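Local atomic coordinates of putative amidohydrolase (Unidentified, PDB entry 3FEQ), a protein that probably acts as a zinc-dependent prolidase of the amidohydrolase superfamily, hydrolysing dipeptides that carry proline at their C-terminal end. Residues A258-M263 / L308-N313; G252-E257 / Q301-E306; G334-R339 / R350-V355. All coordinates share one frame; numbering follows the deposited sequence. Where two conformers were deposited one is given.

Contact 1: A258-M263 / L308-N313; sequences AAAKLM and LEIYAN
Ala260 and Met263, one turn apart on helix 257-266, meet Ile310 and Tyr311 on helix 302-314, in a side-by-side packing of helices outside the barrel strands of the TIM-barrel amidohydrolase fold. The short helical segments run in roughly the same direction, crossing at -42° with their axes 9.2 Å apart at closest approach. A small residue faces the neighbouring helix first: the methyl of Ala260 points toward it, and its CB lies 4.0 Å from CG2 of Ile310. With CG1 of Ile310 beside the backbone N (chi1 -48°), the CG2 branch is the one turned to the alanine. The same Ala260 CB reaches the Tyr311 ring obliquely, 4.5 Å from CD1. One turn on, Met263 bends at chi3 and brings its methyl to the rim of that ring, near the ring plane. Its SD stands 5.4 Å from the centroid of the Tyr311 ring and 63° off the normal, an oblique Met-aromatic contact. Ile238 of helix 235-243 and Val270 of strand 269-271 touch both Met263 and Tyr311, so both are packed among apolar side chains. The tyrosine hydroxyl is hydrogen-bonded to the carbonyl oxygen of Gly252. On the ring's rim the nearest carbon of the tyrosine to the methionine methyl is CE1, with Met263 CE 3.5 Å from Tyr311 CE1.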
loop_
_atom_site.group_PDB
_atom_site.type_symbol
_atom_site.label_atom_id
_atom_site.label_comp_id
_atom_site.label_asym_id
_atom_site.label_seq_id
_atom_site.Cartn_x
_atom_site.Cartn_y
_atom_site.Cartn_z
ATOM N N ALA C 258 12.023 47.922 8.615
ATOM C CA ALA C 258 10.622 47.615 8.856
ATOM C C ALA C 258 10.472 46.293 9.582
ATOM O O ALA C 258 9.750 46.191 10.582
ATOM C CB ALA C 258 9.864 47.569 7.563
ATOM N N ALA C 259 11.145 45.276 9.056
ATOM C CA ALA C 259 11.075 43.935 9.623
ATOM C C ALA C 259 11.784 43.904 10.969
ATOM O O ALA C 259 11.289 43.315 11.935
ATOM C CB ALA C 259 11.689 42.932 8.678
ATOM N N ALA C 260 12.930 44.574 11.032
ATOM C CA ALA C 260 13.688 44.666 12.267
ATOM C C ALA C 260 12.837 45.234 13.393
ATOM O O ALA C 260 12.780 44.667 14.483
ATOM C CB ALA C 260 14.922 45.505 12.055
ATOM N N LYS C 261 12.142 46.330 13.106
ATOM C CA LYS C 261 11.290 46.985 14.086
ATOM C C LYS C 261 10.204 46.019 14.550
ATOM O O LYS C 261 9.953 45.895 15.744
ATOM C CB LYS C 261 10.662 48.239 13.470
ATOM C CG LYS C 261 10.668 49.524 14.328
ATOM C CD LYS C 261 9.646 50.556 13.783
ATOM C CE LYS C 261 10.068 52.024 13.880
ATOM N NZ LYS C 261 9.354 52.770 14.951
ATOM N N LEU C 262 9.613 45.291 13.604
ATOM C CA LEU C 262 8.609 44.264 13.913
ATOM C C LEU C 262 9.170 43.136 14.766
ATOM O O LEU C 262 8.495 42.629 15.655
ATOM C CB LEU C 262 8.033 43.678 12.632
ATOM C CG LEU C 262 6.856 42.717 12.767
ATOM C CD1 LEU C 262 5.621 43.457 13.259
ATOM C CD2 LEU C 262 6.595 42.085 11.420
ATOM N N MET C 263 10.409 42.754 14.486
ATOM C CA MET C 263 11.113 41.756 15.273
ATOM C C MET C 263 11.325 42.196 16.716
ATOM O O MET C 263 11.067 41.431 17.646
ATOM C CB MET C 263 12.452 41.417 14.622
ATOM C CG MET C 263 12.536 39.991 14.130
ATOM S SD MET C 263 14.072 39.614 13.283
ATOM C CE MET C 263 14.104 40.986 12.149
ATOM N N LEU C 308 23.702 43.813 10.566
ATOM C CA LEU C 308 24.089 43.871 11.963
ATOM C C LEU C 308 23.706 45.211 12.568
ATOM O O LEU C 308 23.075 45.269 13.626
ATOM C CB LEU C 308 25.592 43.639 12.088
ATOM C CG LEU C 308 26.043 42.245 12.529
ATOM C CD1 LEU C 308 25.221 41.101 11.928
ATOM C CD2 LEU C 308 27.524 42.063 12.241
ATOM N N GLU C 309 24.046 46.283 11.858
ATOM C CA GLU C 309 23.758 47.630 12.319
ATOM C C GLU C 309 22.273 47.889 12.418
ATOM O O GLU C 309 21.808 48.464 13.401
ATOM C CB GLU C 309 24.399 48.660 11.406
ATOM C CG GLU C 309 25.836 48.952 11.768
ATOM C CD GLU C 309 26.613 49.540 10.615
ATOM O OE1 GLU C 309 26.068 50.424 9.918
ATOM O OE2 GLU C 309 27.772 49.123 10.409
ATOM N N ILE C 310 21.533 47.444 11.410
ATOM C CA ILE C 310 20.082 47.552 11.414
ATOM C C ILE C 310 19.481 46.879 12.639
ATOM O O ILE C 310 18.659 47.478 13.340
ATOM C CB ILE C 310 19.484 46.924 10.163
ATOM C CG1 ILE C 310 20.239 47.420 8.919
ATOM C CG2 ILE C 310 17.977 47.171 10.123
ATOM C CD1 ILE C 310 19.607 47.036 7.615
ATOM N N TYR C 311 19.932 45.655 12.912
ATOM C CA TYR C 311 19.481 44.905 14.079
ATOM C C TYR C 311 19.786 45.608 15.406
ATOM O O TYR C 311 18.943 45.634 16.310
ATOM C CB TYR C 311 20.085 43.501 14.077
ATOM C CG TYR C 311 19.489 42.584 13.036
ATOM C CD1 TYR C 311 18.110 42.475 12.882
ATOM C CD2 TYR C 311 20.303 41.803 12.225
ATOM C CE1 TYR C 311 17.565 41.634 11.923
ATOM C CE2 TYR C 311 19.766 40.964 11.265
ATOM C CZ TYR C 311 18.401 40.880 11.124
ATOM O OH TYR C 311 17.869 40.060 10.163
ATOM N N ALA C 312 20.995 46.151 15.520
ATOM C CA ALA C 312 21.387 46.926 16.685
ATOM C C ALA C 312 20.486 48.141 16.842
ATOM O O ALA C 312 19.991 48.427 17.932
ATOM C CB ALA C 312 22.820 47.363 16.555
ATOM N N ASN C 313 20.258 48.838 15.736
ATOM C CA ASN C 313 19.459 50.051 15.743
ATOM C C ASN C 313 18.032 49.834 16.185
ATOM O O ASN C 313 17.522 50.585 17.005
ATOM C CB ASN C 313 19.465 50.699 14.371
ATOM C CG ASN C 313 20.790 51.319 14.041
ATOM O OD1 ASN C 313 21.596 51.590 14.931
ATOM N ND2 ASN C 313 21.041 51.526 12.757
#

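Contact 2: G252-E257 / Q301-E306; sequences GNLVDE and QQKGRE
Leu254 and Lys303 lie across each other at about a right angle, the isobutyl group of the leucine meeting the root of the lysine chain rather than its charged end. CD2 of Leu254 comes to 3.6 Å from CB of Lys303. The lysine CB starts out toward the strand, but a bend at chi2 (85°) carries the rest of this exposed chain away from it. The same methylene packs against the backbone, with Lys303 CB 3.4 Å from Asn253 O. Asn253 itself addresses the next residue of the helix: its amide nitrogen ND2 sits 4.1 Å from CA of Gly304, where the two backbones come closest, Asn253 CA to Gly304 CA 4.9 Å. The polar work of that amide is done nearby, where ND2 donates to the carbonyl oxygen of Val300, just ahead of the helix; Leu274 and Tyr277 of helix 274-282 also touch the Asn253 side chain. This is the C-terminal end of a barrel strand of the TIM-barrel fold, the end at which such enzymes carry their active sites: His251, immediately before Gly252, is a zinc ligand, and the Asn253 side chain is about 9 Å from a zinc ion. The axes of the short strand and helix segments make an angle of 113° and approach to 6.7 Å. The strand ends in a type I turn, Gly252 to Val255, and the chain then reaches Asp256, the N-cap of the following helix, whose OD1 accepts from the backbone N of Ala259.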
loop_
_atom_site.group_PDB
_atom_site.type_symbol
_atom_site.label_atom_id
_atom_site.label_comp_id
_atom_site.label_asym_id
_atom_site.label_seq_id
_atom_site.Cartn_x
_atom_site.Cartn_y
_atom_site.Cartn_z
ATOM N N GLY C 252 19.149 36.060 8.142
ATOM C CA GLY C 252 18.424 37.328 8.156
ATOM C C GLY C 252 19.185 38.437 7.462
ATOM O O GLY C 252 18.990 39.613 7.767
ATOM N N ASN C 253 20.019 38.057 6.494
ATOM C CA ASN C 253 20.983 38.958 5.873
ATOM C C ASN C 253 20.350 40.119 5.129
ATOM O O ASN C 253 21.007 41.133 4.900
ATOM C CB ASN C 253 21.877 38.194 4.906
ATOM C CG ASN C 253 22.726 37.157 5.595
ATOM O OD1 ASN C 253 22.262 36.444 6.487
ATOM N ND2 ASN C 253 23.981 37.053 5.175
ATOM N N LEU C 254 19.090 39.962 4.728
ATOM C CA LEU C 254 18.439 40.956 3.888
ATOM C C LEU C 254 17.226 41.617 4.554
ATOM O O LEU C 254 16.192 41.810 3.910
ATOM C CB LEU C 254 18.063 40.351 2.526
ATOM C CG LEU C 254 19.193 39.742 1.671
ATOM C CD1 LEU C 254 18.743 39.406 0.263
ATOM C CD2 LEU C 254 20.424 40.628 1.598
ATOM N N VAL C 255 17.357 41.986 5.829
ATOM C CA VAL C 255 16.313 42.763 6.511
ATOM C C VAL C 255 16.205 44.175 5.976
ATOM O O VAL C 255 17.193 44.740 5.505
ATOM C CB VAL C 255 16.614 42.939 7.998
ATOM C CG1 VAL C 255 15.648 42.136 8.855
ATOM C CG2 VAL C 255 18.070 42.625 8.278
ATOM N N ASP C 256 15.004 44.745 6.085
ATOM C CA ASP C 256 14.818 46.195 6.125
ATOM C C ASP C 256 14.500 46.582 7.562
ATOM O O ASP C 256 14.147 45.716 8.371
ATOM C CB ASP C 256 13.669 46.616 5.201
ATOM C CG ASP C 256 12.491 45.643 5.244
ATOM O OD1 ASP C 256 11.968 45.374 6.347
ATOM O OD2 ASP C 256 12.084 45.152 4.168
ATOM N N GLU C 257 14.591 47.873 7.883
ATOM C CA GLU C 257 14.329 48.304 9.253
ATOM C C GLU C 257 12.863 48.141 9.619
ATOM O O GLU C 257 12.513 48.136 10.797
ATOM C CB GLU C 257 14.836 49.723 9.542
ATOM C CG GLU C 257 14.262 50.804 8.662
ATOM C CD GLU C 257 15.130 51.075 7.449
ATOM O OE1 GLU C 257 15.120 50.251 6.505
ATOM O OE2 GLU C 257 15.825 52.114 7.443
ATOM N N GLN C 301 26.279 38.118 1.400
ATOM C CA GLN C 301 27.375 38.551 2.263
ATOM C C GLN C 301 27.548 40.060 2.227
ATOM O O GLN C 301 28.093 40.645 3.164
ATOM C CB GLN C 301 28.675 37.876 1.844
ATOM C CG GLN C 301 28.874 37.832 0.343
ATOM C CD GLN C 301 30.328 37.808 -0.050
ATOM O OE1 GLN C 301 30.671 38.069 -1.201
ATOM N NE2 GLN C 301 31.199 37.497 0.907
ATOM N N GLN C 302 27.106 40.668 1.123
ATOM C CA GLN C 302 27.136 42.120 0.941
ATOM C C GLN C 302 26.429 42.786 2.103
ATOM O O GLN C 302 27.067 43.369 2.989
ATOM C CB GLN C 302 26.432 42.521 -0.366
ATOM C CG GLN C 302 26.781 41.670 -1.580
ATOM C CD GLN C 302 28.242 41.758 -1.947
ATOM O OE1 GLN C 302 28.704 42.783 -2.441
ATOM N NE2 GLN C 302 28.982 40.683 -1.700
ATOM N N LYS C 303 25.107 42.638 2.114
ATOM C CA LYS C 303 24.258 43.233 3.137
ATOM C C LYS C 303 24.472 42.616 4.517
ATOM O O LYS C 303 23.898 43.078 5.503
ATOM C CB LYS C 303 22.789 43.119 2.730
ATOM C CG LYS C 303 22.166 44.422 2.271
ATOM C CD LYS C 303 22.417 44.699 0.798
ATOM C CE LYS C 303 21.920 46.088 0.424
ATOM N NZ LYS C 303 21.926 46.307 -1.044
ATOM N N GLY C 304 25.307 41.584 4.581
ATOM C CA GLY C 304 25.520 40.850 5.822
ATOM C C GLY C 304 25.994 41.734 6.961
ATOM O O GLY C 304 25.310 41.877 7.981
ATOM N N ARG C 305 27.161 42.341 6.769
ATOM C CA ARG C 305 27.751 43.245 7.752
ATOM C C ARG C 305 26.781 44.390 8.060
ATOM O O ARG C 305 26.523 44.717 9.220
ATOM C CB ARG C 305 29.084 43.786 7.219
ATOM C CG ARG C 305 30.100 44.125 8.292
ATOM C CD ARG C 305 31.496 44.380 7.726
ATOM N NE ARG C 305 32.319 43.169 7.678
ATOM C CZ ARG C 305 33.026 42.691 8.702
ATOM N NH1 ARG C 305 33.742 41.578 8.559
ATOM N NH2 ARG C 305 33.007 43.315 9.874
ATOM N N GLU C 306 26.206 44.956 7.004
ATOM C CA GLU C 306 25.245 46.051 7.111
ATOM C C GLU C 306 24.063 45.734 8.033
ATOM O O GLU C 306 23.644 46.578 8.828
ATOM C CB GLU C 306 24.740 46.425 5.713
ATOM C CG GLU C 306 24.182 47.833 5.589
ATOM C CD GLU C 306 23.509 48.090 4.246
ATOM O OE1 GLU C 306 22.353 48.559 4.251
ATOM O OE2 GLU C 306 24.127 47.836 3.191
#

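Contact 3: G334-R339 / R350-V355; sequences GEFRIR and RSATTV
Helix 335-340 packs against the break between helices 345-351 and 354-359 through two pairs, Phe336 with Ala352 and Arg339 with Ser351. The Phe336 ring presents its far corner to the alanine: CZ is 3.6 Å and CE1 3.7 Å from Ala352 CB, which approaches the ring obliquely. With CG of Phe336 anti to the carbonyl carbon (chi1 -83°), the ring is carried across to the facing segment although its CB does not head there. Phe61 meets this ring edge-to-face and Phe320 at planes about 40° apart, so the alanine methyl packs against one ring of an aromatic cluster. All four touching residues are buried, and the cluster lies among core segments of the TIM barrel: Ala352 makes a backbone hydrogen bond with Ile62 of strand 56-66, the strand that carries the zinc ligand His65. One turn beyond Phe336, Arg339 stretches out from CG to NE and holds Glu335 of its own helix in a salt bridge. Its NE donates to Glu335 OE1 at 2.6 Å and 163°, almost in the guanidinium plane and on the anti lone pair of that oxygen; NH2 adds a weak bond to the same atom. The remaining oxygen, OE2, accepts from the backbone N of Val275, so both ends of the carboxylate are held. NH1 of Arg339 makes a weak hydrogen bond to Gly319 O and lies near Ser351 OG without bonding it. Ser351 was deposited in two conformers, so this proximity is doubtful; in the one given, OG hydrogen-bonds to Met318 O. At the helix break, Arg350 O accepts from both Thr353 N (3.2 Å) and Val355 N (3.0 Å).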
loop_
_atom_site.group_PDB
_atom_site.type_symbol
_atom_site.label_atom_id
_atom_site.label_comp_id
_atom_site.label_asym_id
_atom_site.label_seq_id
_atom_site.Cartn_x
_atom_site.Cartn_y
_atom_site.Cartn_z
ATOM N N GLY C 334 36.109 32.690 14.020
ATOM C CA GLY C 334 36.226 33.917 13.247
ATOM C C GLY C 334 35.001 34.803 13.291
ATOM O O GLY C 334 35.108 36.010 13.086
ATOM N N GLU C 335 33.840 34.213 13.571
ATOM C CA GLU C 335 32.592 34.970 13.656
ATOM C C GLU C 335 32.625 36.027 14.772
ATOM O O GLU C 335 31.996 37.074 14.657
ATOM C CB GLU C 335 31.386 34.025 13.784
ATOM C CG GLU C 335 30.026 34.701 14.033
ATOM C CD GLU C 335 29.350 35.226 12.772
ATOM O OE1 GLU C 335 28.495 36.133 12.892
ATOM O OE2 GLU C 335 29.662 34.738 11.667
ATOM N N PHE C 336 33.405 35.770 15.816
ATOM C CA PHE C 336 33.683 36.768 16.842
ATOM C C PHE C 336 34.298 38.042 16.266
ATOM O O PHE C 336 33.834 39.145 16.564
ATOM C CB PHE C 336 34.621 36.198 17.901
ATOM C CG PHE C 336 33.927 35.386 18.953
ATOM C CD1 PHE C 336 32.967 35.958 19.780
ATOM C CD2 PHE C 336 34.243 34.053 19.131
ATOM C CE1 PHE C 336 32.319 35.194 20.763
ATOM C CE2 PHE C 336 33.608 33.295 20.109
ATOM C CZ PHE C 336 32.657 33.869 20.932
ATOM N N ARG C 337 35.336 37.901 15.446
ATOM C CA ARG C 337 36.000 39.080 14.892
ATOM C C ARG C 337 35.096 39.880 13.957
ATOM O O ARG C 337 35.023 41.100 14.054
ATOM C CB ARG C 337 37.319 38.723 14.207
ATOM C CG ARG C 337 38.356 39.855 14.239
ATOM C CD ARG C 337 39.731 39.377 14.697
ATOM N NE ARG C 337 40.590 39.114 13.552
ATOM C CZ ARG C 337 40.629 37.964 12.879
ATOM N NH1 ARG C 337 39.881 36.930 13.254
ATOM N NH2 ARG C 337 41.435 37.844 11.830
ATOM N N ILE C 338 34.373 39.178 13.092
ATOM C CA ILE C 338 33.427 39.804 12.175
ATOM C C ILE C 338 32.412 40.645 12.933
ATOM O O ILE C 338 32.121 41.784 12.562
ATOM C CB ILE C 338 32.710 38.746 11.326
ATOM C CG1 ILE C 338 33.738 37.979 10.504
ATOM C CG2 ILE C 338 31.702 39.380 10.404
ATOM C CD1 ILE C 338 33.200 36.727 9.874
ATOM N N ARG C 339 31.911 40.099 14.027
ATOM C CA ARG C 339 30.915 40.804 14.807
ATOM C C ARG C 339 31.509 41.930 15.644
ATOM O O ARG C 339 30.869 42.965 15.843
ATOM C CB ARG C 339 30.147 39.829 15.680
ATOM C CG ARG C 339 29.336 38.881 14.877
ATOM C CD ARG C 339 28.230 38.361 15.698
ATOM N NE ARG C 339 27.540 37.285 15.018
ATOM C CZ ARG C 339 26.289 36.946 15.277
ATOM N NH1 ARG C 339 25.590 37.624 16.175
ATOM N NH2 ARG C 339 25.741 35.929 14.641
ATOM N N ARG C 350 28.784 38.962 24.022
ATOM C CA ARG C 350 27.446 38.798 24.589
ATOM C C ARG C 350 26.613 37.847 23.750
ATOM O O ARG C 350 25.768 37.114 24.277
ATOM C CB ARG C 350 26.716 40.140 24.713
ATOM C CG ARG C 350 26.921 40.857 26.035
ATOM C CD ARG C 350 25.725 41.748 26.364
ATOM N NE ARG C 350 26.014 42.674 27.463
ATOM C CZ ARG C 350 26.481 43.915 27.311
ATOM N NH1 ARG C 350 26.704 44.407 26.096
ATOM N NH2 ARG C 350 26.717 44.677 28.378
ATOM N N SER C 351 26.868 37.864 22.445
ATOM C CA SER C 351 26.080 37.087 21.500
ATOM C C SER C 351 26.257 35.595 21.727
ATOM O O SER C 351 25.319 34.819 21.537
ATOM C CB SER C 351 26.454 37.450 20.066
ATOM O OG SER C 351 25.821 38.658 19.684
ATOM N N ALA C 352 27.455 35.215 22.159
ATOM C CA ALA C 352 27.813 33.820 22.378
ATOM C C ALA C 352 27.626 33.392 23.823
ATOM O O ALA C 352 27.963 32.266 24.180
ATOM C CB ALA C 352 29.247 33.568 21.932
ATOM N N THR C 353 27.106 34.283 24.660
ATOM C CA THR C 353 26.974 33.984 26.078
ATOM C C THR C 353 25.596 34.344 26.587
ATOM O O THR C 353 24.696 33.498 26.594
ATOM C CB THR C 353 28.027 34.710 26.929
ATOM O OG1 THR C 353 28.029 36.098 26.589
ATOM C CG2 THR C 353 29.422 34.128 26.704
ATOM N N THR C 354 25.426 35.590 27.015
ATOM C CA THR C 354 24.220 35.969 27.742
ATOM C C THR C 354 23.017 35.918 26.819
ATOM O O THR C 354 21.978 35.370 27.180
ATOM C CB THR C 354 24.339 37.354 28.427
ATOM O OG1 THR C 354 24.954 38.284 27.531
ATOM C CG2 THR C 354 25.189 37.262 29.697
ATOM N N VAL C 355 23.192 36.418 25.599
ATOM C CA VAL C 355 22.117 36.412 24.608
ATOM C C VAL C 355 21.793 35.010 24.132
ATOM O O VAL C 355 20.629 34.631 24.028
ATOM C CB VAL C 355 22.464 37.276 23.397
ATOM C CG1 VAL C 355 21.276 37.362 22.461
ATOM C CG2 VAL C 355 22.883 38.666 23.854
#

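How the contacts relate
Contacts 1 and 2 interlock along the chain: strand 248-254 runs on into helix 257-266, and both pack against the single helix 302-314, contact 2 near its start and contact 1 further along. Their centres are 10 Å apart, and they touch directly, for example through Met263 CE and Val255 CG1 at 3.8 Å. Contact 3 follows in series, on the next helix, 335-340, its centre about 18 Å from that of contact 1 and 17 Å from that of contact 2. Contact 2 ties helix 302-314 to the strand carrying the zinc ligand His251; contact 1 joins this helix to helix 257-266; contact 3 joins helix 335-340 to the break between helices 345-351 and 354-359.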